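Local atomic coordinates of esterase YbfF (Escherichia coli, PDB entry 3BF7), a protein that probably hydrolyses ester or thioester bonds, with its substrate-binding crevice formed by the arrangement of its domains. Residues L21-F26 / Q47-N52; M1-R6 / G54-E59; M62-M67 / H88-K93. The protein carries 1 engineered substitution. One frame throughout, in Å; residues are numbered along the deposited sequence.

Contact 1. Residues L21-F26 / Q47-N52. Engineered in segment 47-52: Val50 (natural residue Met).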
ATOM      1  N   LEU A  21       1.910  -2.363   8.127  1.00  5.94           N
ATOM      2  CA  LEU A  21       1.594  -2.702   6.741  1.00  6.12           C
ATOM      3  C   LEU A  21       0.627  -1.666   6.180  1.00  5.62           C
ATOM      4  O   LEU A  21      -0.405  -1.375   6.794  1.00  6.32           O
ATOM      5  CB  LEU A  21       0.966  -4.096   6.682  1.00  7.02           C
ATOM      6  CG  LEU A  21       1.836  -5.234   7.216  1.00  8.68           C
ATOM      7  CD1 LEU A  21       0.980  -6.466   7.449  1.00 11.17           C
ATOM      8  CD2 LEU A  21       2.959  -5.531   6.242  1.00 14.52           C
ATOM      9  N   VAL A  22       0.957  -1.134   5.004  1.00  5.57           N
ATOM     10  CA  VAL A  22       0.160  -0.088   4.365  1.00  5.70           C
ATOM     11  C   VAL A  22      -0.250  -0.464   2.938  1.00  5.81           C
ATOM     12  O   VAL A  22       0.594  -0.605   2.052  1.00  5.95           O
ATOM     13  CB  VAL A  22       0.956   1.243   4.331  1.00  5.94           C
ATOM     14  CG1 VAL A  22       0.036   2.394   3.959  1.00  6.95           C
ATOM     15  CG2 VAL A  22       1.622   1.490   5.680  1.00  7.35           C
ATOM     16  N   HIS A  23      -1.555  -0.610   2.729  1.00  5.74           N
ATOM     17  CA  HIS A  23      -2.122  -0.988   1.434  1.00  6.26           C
ATOM     18  C   HIS A  23      -2.090   0.119   0.375  1.00  5.78           C
ATOM     19  O   HIS A  23      -1.728   1.262   0.657  1.00  6.20           O
ATOM     20  CB  HIS A  23      -3.567  -1.443   1.639  1.00  6.09           C
ATOM     21  CG  HIS A  23      -4.486  -0.334   2.046  1.00  5.83           C
ATOM     22  ND1 HIS A  23      -4.976   0.590   1.150  1.00  5.38           N
ATOM     23  CD2 HIS A  23      -4.953   0.040   3.262  1.00  5.59           C
ATOM     24  CE1 HIS A  23      -5.701   1.486   1.796  1.00  5.95           C
ATOM     25  NE2 HIS A  23      -5.703   1.176   3.080  1.00  6.29           N
ATOM     26  N   GLY A  24      -2.509  -0.238  -0.839  1.00  6.47           N
ATOM     27  CA  GLY A  24      -2.522   0.695  -1.955  1.00  7.29           C
ATOM     28  C   GLY A  24      -3.885   1.274  -2.292  1.00  6.35           C
ATOM     29  O   GLY A  24      -4.870   1.035  -1.588  1.00  6.46           O
ATOM     30  N   LEU A  25      -3.940   2.038  -3.380  1.00  6.49           N
ATOM     31  CA  LEU A  25      -5.176   2.680  -3.810  1.00  6.03           C
ATOM     32  C   LEU A  25      -6.335   1.697  -3.962  1.00  6.27           C
ATOM     33  O   LEU A  25      -6.189   0.623  -4.554  1.00  6.24           O
ATOM     34  CB  LEU A  25      -4.949   3.425  -5.130  1.00  6.65           C
ATOM     35  CG  LEU A  25      -6.136   4.239  -5.660  1.00  6.67           C
ATOM     36  CD1 LEU A  25      -6.502   5.358  -4.688  1.00  7.74           C
ATOM     37  CD2 LEU A  25      -5.777   4.813  -7.019  1.00  7.40           C
ATOM     38  N   PHE A  26      -7.485   2.094  -3.417  1.00  6.22           N
ATOM     39  CA  PHE A  26      -8.722   1.312  -3.429  1.00  6.36           C
ATOM     40  C   PHE A  26      -8.648   0.078  -2.536  1.00  5.98           C
ATOM     41  O   PHE A  26      -9.562  -0.744  -2.532  1.00  7.35           O
ATOM     42  CB  PHE A  26      -9.116   0.897  -4.856  1.00  6.76           C
ATOM     43  CG  PHE A  26      -9.470   2.053  -5.758  1.00  6.96           C
ATOM     44  CD1 PHE A  26     -10.467   2.962  -5.403  1.00  8.21           C
ATOM     45  CD2 PHE A  26      -8.814   2.223  -6.973  1.00  7.53           C
ATOM     46  CE1 PHE A  26     -10.801   4.021  -6.250  1.00 10.38           C
ATOM     47  CE2 PHE A  26      -9.142   3.277  -7.822  1.00  9.01           C
ATOM     48  CZ  PHE A  26     -10.135   4.176  -7.461  1.00  9.26           C
ATOM     49  N   GLN A  47      -1.865  -3.279  10.960  1.00  7.11           N
ATOM     50  CA  GLN A  47      -2.406  -3.139   9.613  1.00  7.07           C
ATOM     51  C   GLN A  47      -3.269  -1.885   9.628  1.00  7.18           C
ATOM     52  O   GLN A  47      -4.204  -1.788  10.419  1.00  8.33           O
ATOM     53  CB  GLN A  47      -3.252  -4.361   9.252  1.00  8.51           C
ATOM     54  CG  GLN A  47      -2.435  -5.634   9.061  1.00 10.16           C
ATOM     55  CD  GLN A  47      -3.285  -6.889   9.043  1.00 11.33           C
ATOM     56  OE1 GLN A  47      -3.229  -7.701   9.967  1.00 14.92           O
ATOM     57  NE2 GLN A  47      -4.077  -7.055   7.992  1.00 10.83           N
ATOM     58  N   VAL A  48      -2.966  -0.924   8.763  1.00  6.57           N
ATOM     59  CA  VAL A  48      -3.727   0.317   8.742  1.00  7.07           C
ATOM     60  C   VAL A  48      -4.612   0.504   7.525  1.00  6.45           C
ATOM     61  O   VAL A  48      -4.372  -0.072   6.459  1.00  7.26           O
ATOM     62  CB  VAL A  48      -2.790   1.563   8.783  1.00  7.93           C
ATOM     63  CG1 VAL A  48      -1.741   1.398   9.858  1.00  9.51           C
ATOM     64  CG2 VAL A  48      -2.131   1.785   7.417  1.00  8.48           C
ATOM     65  N   ASP A  49      -5.654   1.306   7.710  1.00  6.60           N
ATOM     66  CA  ASP A  49      -6.509   1.706   6.603  1.00  6.32           C
ATOM     67  C   ASP A  49      -5.968   3.107   6.306  1.00  5.95           C
ATOM     68  O   ASP A  49      -5.894   3.955   7.199  1.00  6.00           O
ATOM     69  CB  ASP A  49      -7.981   1.848   7.011  1.00  6.75           C
ATOM     70  CG  ASP A  49      -8.780   0.567   6.837  1.00  6.11           C
ATOM     71  OD1 ASP A  49      -8.455  -0.246   5.941  1.00  7.39           O
ATOM     72  OD2 ASP A  49      -9.765   0.395   7.592  1.00  6.60           O
ATOM     73  N   VAL A  50      -5.550   3.340   5.071  1.00  5.55           N
ATOM     74  CA  VAL A  50      -5.062   4.658   4.690  1.00  5.80           C
ATOM     75  C   VAL A  50      -6.255   5.620   4.741  1.00  5.52           C
ATOM     76  O   VAL A  50      -7.405   5.189   4.627  1.00  5.78           O
ATOM     77  CB  VAL A  50      -4.470   4.614   3.260  1.00  5.69           C
ATOM     78  CG1 VAL A  50      -4.121   6.017   2.773  1.00  6.84           C
ATOM     79  CG2 VAL A  50      -3.233   3.722   3.252  1.00  6.46           C
ATOM     80  N   ARG A  51      -5.999   6.910   4.936  1.00  5.83           N
ATOM     81  CA  ARG A  51      -7.095   7.870   4.964  1.00  6.63           C
ATOM     82  C   ARG A  51      -7.921   7.692   3.693  1.00  5.99           C
ATOM     83  O   ARG A  51      -7.391   7.344   2.633  1.00  6.03           O
ATOM     84  CB  ARG A  51      -6.574   9.312   5.058  1.00  7.03           C
ATOM     85  CG  ARG A  51      -5.678   9.755   3.909  1.00  7.04           C
ATOM     86  CD  ARG A  51      -5.509  11.274   3.891  1.00  8.35           C
ATOM     87  NE  ARG A  51      -4.962  11.775   5.147  1.00  7.84           N
ATOM     88  CZ  ARG A  51      -5.014  13.044   5.539  1.00  9.11           C
ATOM     89  NH1 ARG A  51      -5.589  13.965   4.774  1.00  9.54           N
ATOM     90  NH2 ARG A  51      -4.498  13.394   6.711  1.00  8.96           N
ATOM     91  N   ASN A  52      -9.227   7.902   3.819  1.00  6.08           N
ATOM     92  CA  ASN A  52     -10.156   7.779   2.705  1.00  6.67           C
ATOM     93  C   ASN A  52     -10.349   6.356   2.194  1.00  5.94           C
ATOM     94  O   ASN A  52     -10.912   6.152   1.115  1.00  6.83           O
ATOM     95  CB  ASN A  52      -9.734   8.706   1.562  1.00  7.43           C
ATOM     96  CG  ASN A  52      -9.857  10.171   1.934  1.00  7.59           C
ATOM     97  OD1 ASN A  52      -8.917  10.952   1.761  1.00  9.64           O
ATOM     98  ND2 ASN A  52     -11.018  10.551   2.452  1.00  7.00           N
TER
HETATM   99  O   HOH W   1      -2.656  -1.713   5.226  1.00  7.07           O

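Contact 2. Residues M1-R6 / G54-E59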
ATOM      1  N   MET A   1      -3.560  12.531  10.771  1.00 12.13           N
ATOM      2  CA  MET A   1      -4.532  12.074  11.799  1.00 15.08           C
ATOM      3  C   MET A   1      -4.352  10.588  12.090  1.00 12.86           C
ATOM      4  O   MET A   1      -3.679   9.872  11.345  1.00 12.27           O
ATOM      5  CB  MET A   1      -5.970  12.333  11.332  1.00 19.73           C
ATOM      6  CG  MET A   1      -6.629  11.160  10.622  1.00 22.78           C
ATOM      7  SD  MET A   1      -6.024  10.844   8.964  1.00 30.39           S
ATOM      8  CE  MET A   1      -7.546  10.320   8.176  1.00 22.01           C
ATOM      9  N   LYS A   2      -4.957  10.136  13.181  1.00 12.42           N
ATOM     10  CA  LYS A   2      -4.887   8.739  13.584  1.00 12.91           C
ATOM     11  C   LYS A   2      -5.709   7.909  12.607  1.00 11.57           C
ATOM     12  O   LYS A   2      -6.794   8.314  12.196  1.00 12.99           O
ATOM     13  CB  LYS A   2      -5.435   8.584  15.006  1.00 16.49           C
ATOM     14  CG  LYS A   2      -4.681   9.416  16.034  1.00 19.67           C
ATOM     15  CD  LYS A   2      -5.384   9.436  17.385  1.00 23.75           C
ATOM     16  CE  LYS A   2      -5.514   8.044  17.975  1.00 25.90           C
ATOM     17  NZ  LYS A   2      -6.095   8.076  19.347  1.00 28.25           N
ATOM     18  N   LEU A   3      -5.184   6.747  12.235  1.00  9.81           N
ATOM     19  CA  LEU A   3      -5.857   5.870  11.289  1.00  8.75           C
ATOM     20  C   LEU A   3      -6.519   4.686  11.969  1.00  8.45           C
ATOM     21  O   LEU A   3      -6.203   4.352  13.111  1.00  8.25           O
ATOM     22  CB  LEU A   3      -4.843   5.331  10.280  1.00  7.90           C
ATOM     23  CG  LEU A   3      -4.067   6.358   9.458  1.00  7.43           C
ATOM     24  CD1 LEU A   3      -3.018   5.647   8.618  1.00  8.70           C
ATOM     25  CD2 LEU A   3      -5.033   7.139   8.580  1.00  8.17           C
ATOM     26  N   ASN A   4      -7.454   4.066  11.260  1.00  7.81           N
ATOM     27  CA  ASN A   4      -8.101   2.868  11.758  1.00  7.62           C
ATOM     28  C   ASN A   4      -7.042   1.783  11.584  1.00  7.01           C
ATOM     29  O   ASN A   4      -6.380   1.712  10.541  1.00  7.40           O
ATOM     30  CB  ASN A   4      -9.330   2.522  10.917  1.00  7.69           C
ATOM     31  CG  ASN A   4      -9.936   1.186  11.301  1.00  7.13           C
ATOM     32  OD1 ASN A   4     -10.209   0.342  10.444  1.00  9.30           O
ATOM     33  ND2 ASN A   4     -10.152   0.989  12.591  1.00  6.16           N
ATOM     34  N   ILE A   5      -6.862   0.956  12.607  1.00  8.00           N
ATOM     35  CA  ILE A   5      -5.872  -0.105  12.531  1.00  9.22           C
ATOM     36  C   ILE A   5      -6.353  -1.393  13.166  1.00  9.26           C
ATOM     37  O   ILE A   5      -7.314  -1.410  13.936  1.00 10.41           O
ATOM     38  CB  ILE A   5      -4.540   0.282  13.237  1.00 11.51           C
ATOM     39  CG1 ILE A   5      -4.708   0.242  14.761  1.00 14.95           C
ATOM     40  CG2 ILE A   5      -4.084   1.654  12.784  1.00 11.67           C
ATOM     41  CD1 ILE A   5      -5.690   1.245  15.314  1.00 18.02           C
ATOM     42  N   ARG A   6      -5.666  -2.471  12.811  1.00  9.31           N
ATOM     43  CA  ARG A   6      -5.914  -3.797  13.350  1.00 10.62           C
ATOM     44  C   ARG A   6      -4.528  -4.202  13.835  1.00  9.55           C
ATOM     45  O   ARG A   6      -3.606  -4.342  13.027  1.00 10.30           O
ATOM     46  CB  ARG A   6      -6.381  -4.749  12.251  1.00 13.71           C
ATOM     47  CG  ARG A   6      -6.742  -6.140  12.743  1.00 19.18           C
ATOM     48  CD  ARG A   6      -8.000  -6.111  13.594  1.00 22.88           C
ATOM     49  NE  ARG A   6      -9.136  -5.559  12.861  1.00 27.24           N
ATOM     50  CZ  ARG A   6      -9.605  -6.058  11.721  1.00 28.11           C
ATOM     51  NH1 ARG A   6      -9.036  -7.124  11.174  1.00 30.93           N
ATOM     52  NH2 ARG A   6     -10.643  -5.489  11.124  1.00 29.03           N
ATOM     53  N   GLY A  54     -11.147   2.042   3.618  1.00  6.20           N
ATOM     54  CA  GLY A  54     -11.654   1.214   4.698  1.00  6.92           C
ATOM     55  C   GLY A  54     -12.504   1.981   5.682  1.00  5.80           C
ATOM     56  O   GLY A  54     -13.434   2.683   5.285  1.00  6.73           O
ATOM     57  N   LEU A  55     -12.191   1.842   6.967  1.00  6.41           N
ATOM     58  CA  LEU A  55     -12.934   2.546   7.995  1.00  6.47           C
ATOM     59  C   LEU A  55     -12.114   3.662   8.635  1.00  6.50           C
ATOM     60  O   LEU A  55     -12.374   4.067   9.768  1.00  7.03           O
ATOM     61  CB  LEU A  55     -13.467   1.558   9.045  1.00  7.19           C
ATOM     62  CG  LEU A  55     -14.601   0.652   8.532  1.00  7.68           C
ATOM     63  CD1 LEU A  55     -14.957  -0.375   9.594  1.00  8.53           C
ATOM     64  CD2 LEU A  55     -15.829   1.483   8.154  1.00  9.15           C
ATOM     65  N   SER A  56     -11.112   4.155   7.913  1.00  6.63           N
ATOM     66  CA  SER A  56     -10.331   5.282   8.409  1.00  6.71           C
ATOM     67  C   SER A  56     -11.115   6.557   8.097  1.00  7.54           C
ATOM     68  O   SER A  56     -12.035   6.551   7.276  1.00  7.88           O
ATOM     69  CB  SER A  56      -8.953   5.341   7.745  1.00  7.24           C
ATOM     70  OG  SER A  56      -7.997   4.680   8.554  1.00  6.79           O
ATOM     71  N   PRO A  57     -10.770   7.668   8.758  1.00  9.17           N
ATOM     72  CA  PRO A  57     -11.475   8.929   8.515  1.00  9.49           C
ATOM     73  C   PRO A  57     -11.351   9.432   7.079  1.00  9.48           C
ATOM     74  O   PRO A  57     -10.424   9.056   6.347  1.00  8.84           O
ATOM     75  CB  PRO A  57     -10.818   9.890   9.505  1.00 11.49           C
ATOM     76  CG  PRO A  57     -10.364   8.987  10.616  1.00 12.42           C
ATOM     77  CD  PRO A  57      -9.795   7.815   9.851  1.00 10.46           C
ATOM     78  N   ARG A  58     -12.298  10.281   6.686  1.00  9.67           N
ATOM     79  CA  ARG A  58     -12.312  10.893   5.359  1.00 10.45           C
ATOM     80  C   ARG A  58     -11.752  12.296   5.488  1.00  9.90           C
ATOM     81  O   ARG A  58     -11.980  12.984   6.486  1.00 11.47           O
ATOM     82  CB  ARG A  58     -13.732  11.004   4.799  1.00 11.38           C
ATOM     83  CG  ARG A  58     -14.301   9.751   4.154  1.00 14.13           C
ATOM     84  CD  ARG A  58     -14.787   8.765   5.184  1.00 14.02           C
ATOM     85  NE  ARG A  58     -13.891   7.623   5.305  1.00 13.24           N
ATOM     86  CZ  ARG A  58     -13.820   6.629   4.427  1.00 14.22           C
ATOM     87  NH1 ARG A  58     -14.596   6.630   3.349  1.00 15.27           N
ATOM     88  NH2 ARG A  58     -12.979   5.627   4.631  1.00 11.63           N
ATOM     89  N   GLU A  59     -11.046  12.724   4.451  1.00  8.95           N
ATOM     90  CA  GLU A  59     -10.428  14.040   4.411  1.00 10.41           C
ATOM     91  C   GLU A  59     -10.258  14.422   2.945  1.00  9.20           C
ATOM     92  O   GLU A  59      -9.848  13.595   2.144  1.00  9.34           O
ATOM     93  CB  GLU A  59      -9.085  13.946   5.105  1.00 14.20           C
ATOM     94  CG  GLU A  59      -9.205  13.881   6.596  1.00 18.19           C
ATOM     95  CD  GLU A  59      -9.863  15.094   7.193  1.00 20.53           C
ATOM     96  OE1 GLU A  59      -9.535  16.229   6.808  1.00 21.77           O
ATOM     97  OE2 GLU A  59     -10.701  14.912   8.078  1.00 23.72           O
TER

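Contact 3. Residues M62-M67 / H88-K93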
ATOM      1  N   MET A  62      -5.388  14.651  -0.048  1.00 11.17           N
ATOM      2  CA  MET A  62      -4.766  13.365  -0.300  1.00 13.02           C
ATOM      3  C   MET A  62      -3.408  13.557  -0.980  1.00 13.81           C
ATOM      4  O   MET A  62      -3.323  13.612  -2.206  1.00 17.84           O
ATOM      5  CB  MET A  62      -5.693  12.523  -1.182  1.00 15.68           C
ATOM      6  CG  MET A  62      -5.405  11.040  -1.158  1.00 15.65           C
ATOM      7  SD  MET A  62      -5.758  10.294   0.442  1.00  9.65           S
ATOM      8  CE  MET A  62      -5.513   8.560   0.022  1.00 12.35           C
ATOM      9  N   ASN A  63      -2.356  13.693  -0.177  1.00 12.15           N
ATOM     10  CA  ASN A  63      -0.997  13.839  -0.690  1.00 11.00           C
ATOM     11  C   ASN A  63      -0.087  13.012   0.209  1.00  9.59           C
ATOM     12  O   ASN A  63      -0.491  12.599   1.299  1.00  8.97           O
ATOM     13  CB  ASN A  63      -0.561  15.314  -0.748  1.00 12.35           C
ATOM     14  CG  ASN A  63      -0.558  15.992   0.605  1.00 12.69           C
ATOM     15  OD1 ASN A  63       0.219  15.643   1.493  1.00 14.94           O
ATOM     16  ND2 ASN A  63      -1.426  16.981   0.765  1.00 12.57           N
ATOM     17  N   TYR A  64       1.136  12.759  -0.234  1.00 10.44           N
ATOM     18  CA  TYR A  64       2.009  11.913   0.553  1.00  8.32           C
ATOM     19  C   TYR A  64       2.517  12.465   1.879  1.00  9.25           C
ATOM     20  O   TYR A  64       2.669  11.706   2.834  1.00  8.40           O
ATOM     21  CB  TYR A  64       3.106  11.355  -0.356  1.00  8.60           C
ATOM     22  CG  TYR A  64       2.485  10.358  -1.315  1.00  7.54           C
ATOM     23  CD1 TYR A  64       1.888   9.191  -0.831  1.00  7.72           C
ATOM     24  CD2 TYR A  64       2.380  10.629  -2.681  1.00  7.91           C
ATOM     25  CE1 TYR A  64       1.199   8.328  -1.668  1.00  8.08           C
ATOM     26  CE2 TYR A  64       1.688   9.767  -3.532  1.00  8.15           C
ATOM     27  CZ  TYR A  64       1.099   8.619  -3.015  1.00  8.15           C
ATOM     28  OH  TYR A  64       0.401   7.759  -3.832  1.00  8.75           O
ATOM     29  N   PRO A  65       2.791  13.776   1.968  1.00 10.07           N
ATOM     30  CA  PRO A  65       3.250  14.240   3.282  1.00 10.21           C
ATOM     31  C   PRO A  65       2.130  14.004   4.305  1.00  9.74           C
ATOM     32  O   PRO A  65       2.383  13.646   5.452  1.00  9.67           O
ATOM     33  CB  PRO A  65       3.524  15.721   3.043  1.00 11.66           C
ATOM     34  CG  PRO A  65       4.051  15.718   1.641  1.00 12.65           C
ATOM     35  CD  PRO A  65       3.084  14.781   0.928  1.00 11.56           C
ATOM     36  N   ALA A  66       0.887  14.194   3.868  1.00  9.92           N
ATOM     37  CA  ALA A  66      -0.273  14.000   4.734  1.00 10.32           C
ATOM     38  C   ALA A  66      -0.399  12.538   5.158  1.00  8.39           C
ATOM     39  O   ALA A  66      -0.642  12.241   6.330  1.00  8.72           O
ATOM     40  CB  ALA A  66      -1.544  14.451   4.021  1.00 12.44           C
ATOM     41  N   MET A  67      -0.233  11.625   4.204  1.00  8.25           N
ATOM     42  CA  MET A  67      -0.322  10.202   4.504  1.00  7.51           C
ATOM     43  C   MET A  67       0.833   9.776   5.409  1.00  7.04           C
ATOM     44  O   MET A  67       0.669   8.907   6.263  1.00  7.89           O
ATOM     45  CB  MET A  67      -0.338   9.385   3.209  1.00  7.37           C
ATOM     46  CG  MET A  67      -1.668   9.478   2.466  1.00  8.63           C
ATOM     47  SD  MET A  67      -1.784   8.424   1.001  1.00  8.94           S
ATOM     48  CE  MET A  67      -1.691   9.643  -0.302  1.00  8.72           C
ATOM     49  N   HIS A  88       2.425  -1.235  -0.108  1.00  5.78           N
ATOM     50  CA  HIS A  88       2.174  -1.593  -1.494  1.00  5.98           C
ATOM     51  C   HIS A  88       1.673  -0.382  -2.278  1.00  5.66           C
ATOM     52  O   HIS A  88       0.719   0.285  -1.862  1.00  5.99           O
ATOM     53  CB  HIS A  88       1.115  -2.692  -1.595  1.00  6.41           C
ATOM     54  CG  HIS A  88       0.709  -3.000  -3.003  1.00  6.19           C
ATOM     55  ND1 HIS A  88      -0.585  -2.855  -3.457  1.00  6.50           N
ATOM     56  CD2 HIS A  88       1.435  -3.427  -4.063  1.00  6.92           C
ATOM     57  CE1 HIS A  88      -0.636  -3.180  -4.738  1.00  7.26           C
ATOM     58  NE2 HIS A  88       0.576  -3.529  -5.129  1.00  6.23           N
ATOM     59  N   SER A  89       2.329  -0.102  -3.402  1.00  6.10           N
ATOM     60  CA  SER A  89       1.930   0.978  -4.297  1.00  6.47           C
ATOM     61  C   SER A  89       1.711   2.302  -3.556  1.00  6.18           C
ATOM     62  O   SER A  89       2.656   2.826  -2.981  1.00  6.06           O
ATOM     63  CB  SER A  89       0.671   0.542  -5.056  1.00  7.51           C
ATOM     64  OG  SER A  89       0.633   1.107  -6.354  1.00  6.73           O
ATOM     65  N   MET A  90       0.496   2.852  -3.571  1.00  6.59           N
ATOM     66  CA  MET A  90       0.236   4.111  -2.862  1.00  6.86           C
ATOM     67  C   MET A  90       0.760   4.037  -1.421  1.00  6.01           C
ATOM     68  O   MET A  90       1.329   5.000  -0.906  1.00  5.94           O
ATOM     69  CB  MET A  90      -1.267   4.413  -2.852  1.00  6.86           C
ATOM     70  CG  MET A  90      -1.669   5.632  -2.029  1.00  8.05           C
ATOM     71  SD  MET A  90      -3.462   5.781  -1.874  1.00  8.92           S
ATOM     72  CE  MET A  90      -3.789   4.477  -0.667  1.00  9.38           C
ATOM     73  N   GLY A  91       0.557   2.888  -0.781  1.00  5.88           N
ATOM     74  CA  GLY A  91       1.026   2.692   0.582  1.00  6.47           C
ATOM     75  C   GLY A  91       2.542   2.731   0.644  1.00  5.59           C
ATOM     76  O   GLY A  91       3.122   3.182   1.631  1.00  6.65           O
ATOM     77  N   GLY A  92       3.184   2.233  -0.411  1.00  5.79           N
ATOM     78  CA  GLY A  92       4.632   2.260  -0.491  1.00  5.60           C
ATOM     79  C   GLY A  92       5.099   3.698  -0.635  1.00  5.67           C
ATOM     80  O   GLY A  92       6.127   4.080  -0.078  1.00  6.22           O
ATOM     81  N   LYS A  93       4.359   4.501  -1.397  1.00  5.54           N
ATOM     82  CA  LYS A  93       4.720   5.907  -1.543  1.00  5.42           C
ATOM     83  C   LYS A  93       4.556   6.633  -0.201  1.00  5.20           C
ATOM     84  O   LYS A  93       5.370   7.488   0.143  1.00  6.08           O
ATOM     85  CB  LYS A  93       3.878   6.573  -2.639  1.00  6.12           C
ATOM     86  CG  LYS A  93       4.508   6.463  -4.027  1.00  6.03           C
ATOM     87  CD  LYS A  93       3.625   7.076  -5.104  1.00  6.17           C
ATOM     88  CE  LYS A  93       4.357   7.182  -6.436  1.00  5.90           C
ATOM     89  NZ  LYS A  93       3.471   7.741  -7.499  1.00  6.64           N
TER

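Contact 1. Residues L21-F26 / Q47-N52
The imidazole of His23 carries the CG2 methyl of Val50 over one face, 3.8 Å from the ring centroid and displaced toward the rim, a CH-pi contact. Asp49 CA lies in plane at the ring edge, and Val48 O sits near that plane beside CD2. Val50 is an engineered residue where the natural protein has Met, and this methyl belongs to the construct. With chi1 at 68°, CG of His23 is wedged between the backbone N and the carbonyl carbon, and the ring reaches across to residues 47-52. There NE2 accepts the backbone N-H of Val50, 2.9 Å from N to NE2; the bond is nearly straight at the hydrogen, though the donor stands 33° out of the ring plane. ND1 donates within the ring plane to Gly24 O at 2.8 Å. In many relatives the segment beginning with this His-Gly pair contributes to the oxyanion hole.

Before this loop region, strands 19-22 and 45-48 run parallel as part of a beta-alpha-beta unit of the alpha/beta hydrolase fold. Val48 N donates to Leu21 O over 3.3 Å. Beyond that bond a water donates to Leu21 O and Val48 O and accepts from His23 N, bridging the two segments where the sheet pairing gives way. On one sheet face the side chains of Leu21 and Gln47 lie side by side (Leu21 CD1 to Gln47 CG 3.9 Å), and both rest on Ala36 of helix 33-39, while the Gln47 amide donates onward to Leu29 O. On the other face Val22 CG1 meets Val50 CG2 at 3.6 Å, under helix 64-78.

With ND1 donating and NE2 accepting, the rotation of the His23 ring is fixed, and the imidazole ties together the backbones leaving two neighbouring strands.

Contact 2. Residues M1-R6 / G54-E59
Asn4 and Ser56 bring the two backbones closest, 4.7 Å from CA to CA, and the backbones around them run in nearly opposite directions, 161° apart. The contact lies at the antiparallel edge of the alpha/beta hydrolase sheet: residues 1-6 lead into the outermost strand 5-8, and residues 54-59 belong to the loop between strand 45-48 and helix 64-78.

Its one direct hydrogen bond runs from Asn4 N to Ser56 OG, 2.8 Å long. The same hydroxyl donates to Asp49 O, which makes Ser56 a relay between the N-terminal segment and the backbone at Asp49. Leu3 CB flanks OG at 3.7 Å, and Asn4 CB packs against Leu55 O at 3.6 Å.

Farther along, the Met1 side chain bends at chi2 and chi3 and slides past Pro57 in the opposite sense, bringing CE against CB of Pro57, 3.6 Å away. The backbone N of Met1 is held by Asp70 and Asp73 of helix 64-78. Within the loop, Arg58 turns its guanidinium edge-on to the carbonyl of Ser56, and NE and NH2 both donate to that one O, NE at 2.9 Å and NH2 at 3.0 Å.

Contact 3. Residues M62-M67 / H88-K93
Lys93 lays its side chain across the ring of Tyr64. CB sits over one face, 3.6 Å from the ring centroid and 23° off the normal, a CH-pi contact that comes as close as 3.3 Å to CE1. CG passes CZ more loosely, and CD stays on the same face, above the hydroxyl end, 3.5 Å from OH. Extended beyond CG, the chain then carries NZ past the ring to donate to the carbonyls of Gly187 and Val117, which provide partners for NZ at this buried site.

Met90 packs at the hydroxyl end of the tyrosine, its CG 3.5 Å from OH, while OH itself donates to Ile185 O. CG and SD of Met90 run out in extended form (chi2 -172°), which brings SD to 3.9 Å from Met62 CE; the Met67 side chain crosses that of Met90 at about a right angle, SD 4.1 Å from CG. Asn63 caps helix 64-78 by accepting from Ala66 N at its OD1.

The contact thus seats the start of helix 64-78 against that of helix 90-101. Immediately before the latter, Ser89 has positive phi (50°), the strained turn between strand and helix consistent with the nucleophile elbow of alpha/beta hydrolases.

Overall arrangement
Contacts 1 and 3 lie in the buried core of the alpha/beta hydrolase fold; contact 2 is a partly exposed edge. Strand 45-48 joins contacts 1 and 2, being neighbour to both 19-22 and 5-8, and Arg51 CB of contact 1 packs on Met1 CE of contact 2. Contacts 1 and 3 meet where Val22 O accepts from His88 N and Val22 packs on Gly91 beside the probable nucleophile elbow. Chemistry follows place: contact 1 combines strand pairing, a water bridge and an imidazole; contact 3 relies on an aromatic face and sulfur-bearing chains, its polar tips bonded outside; contact 2 has a single direct hydrogen bond, to a hydroxyl, and a methionine-proline touch. Contacts 2 and 3 merely adjoin in sequence.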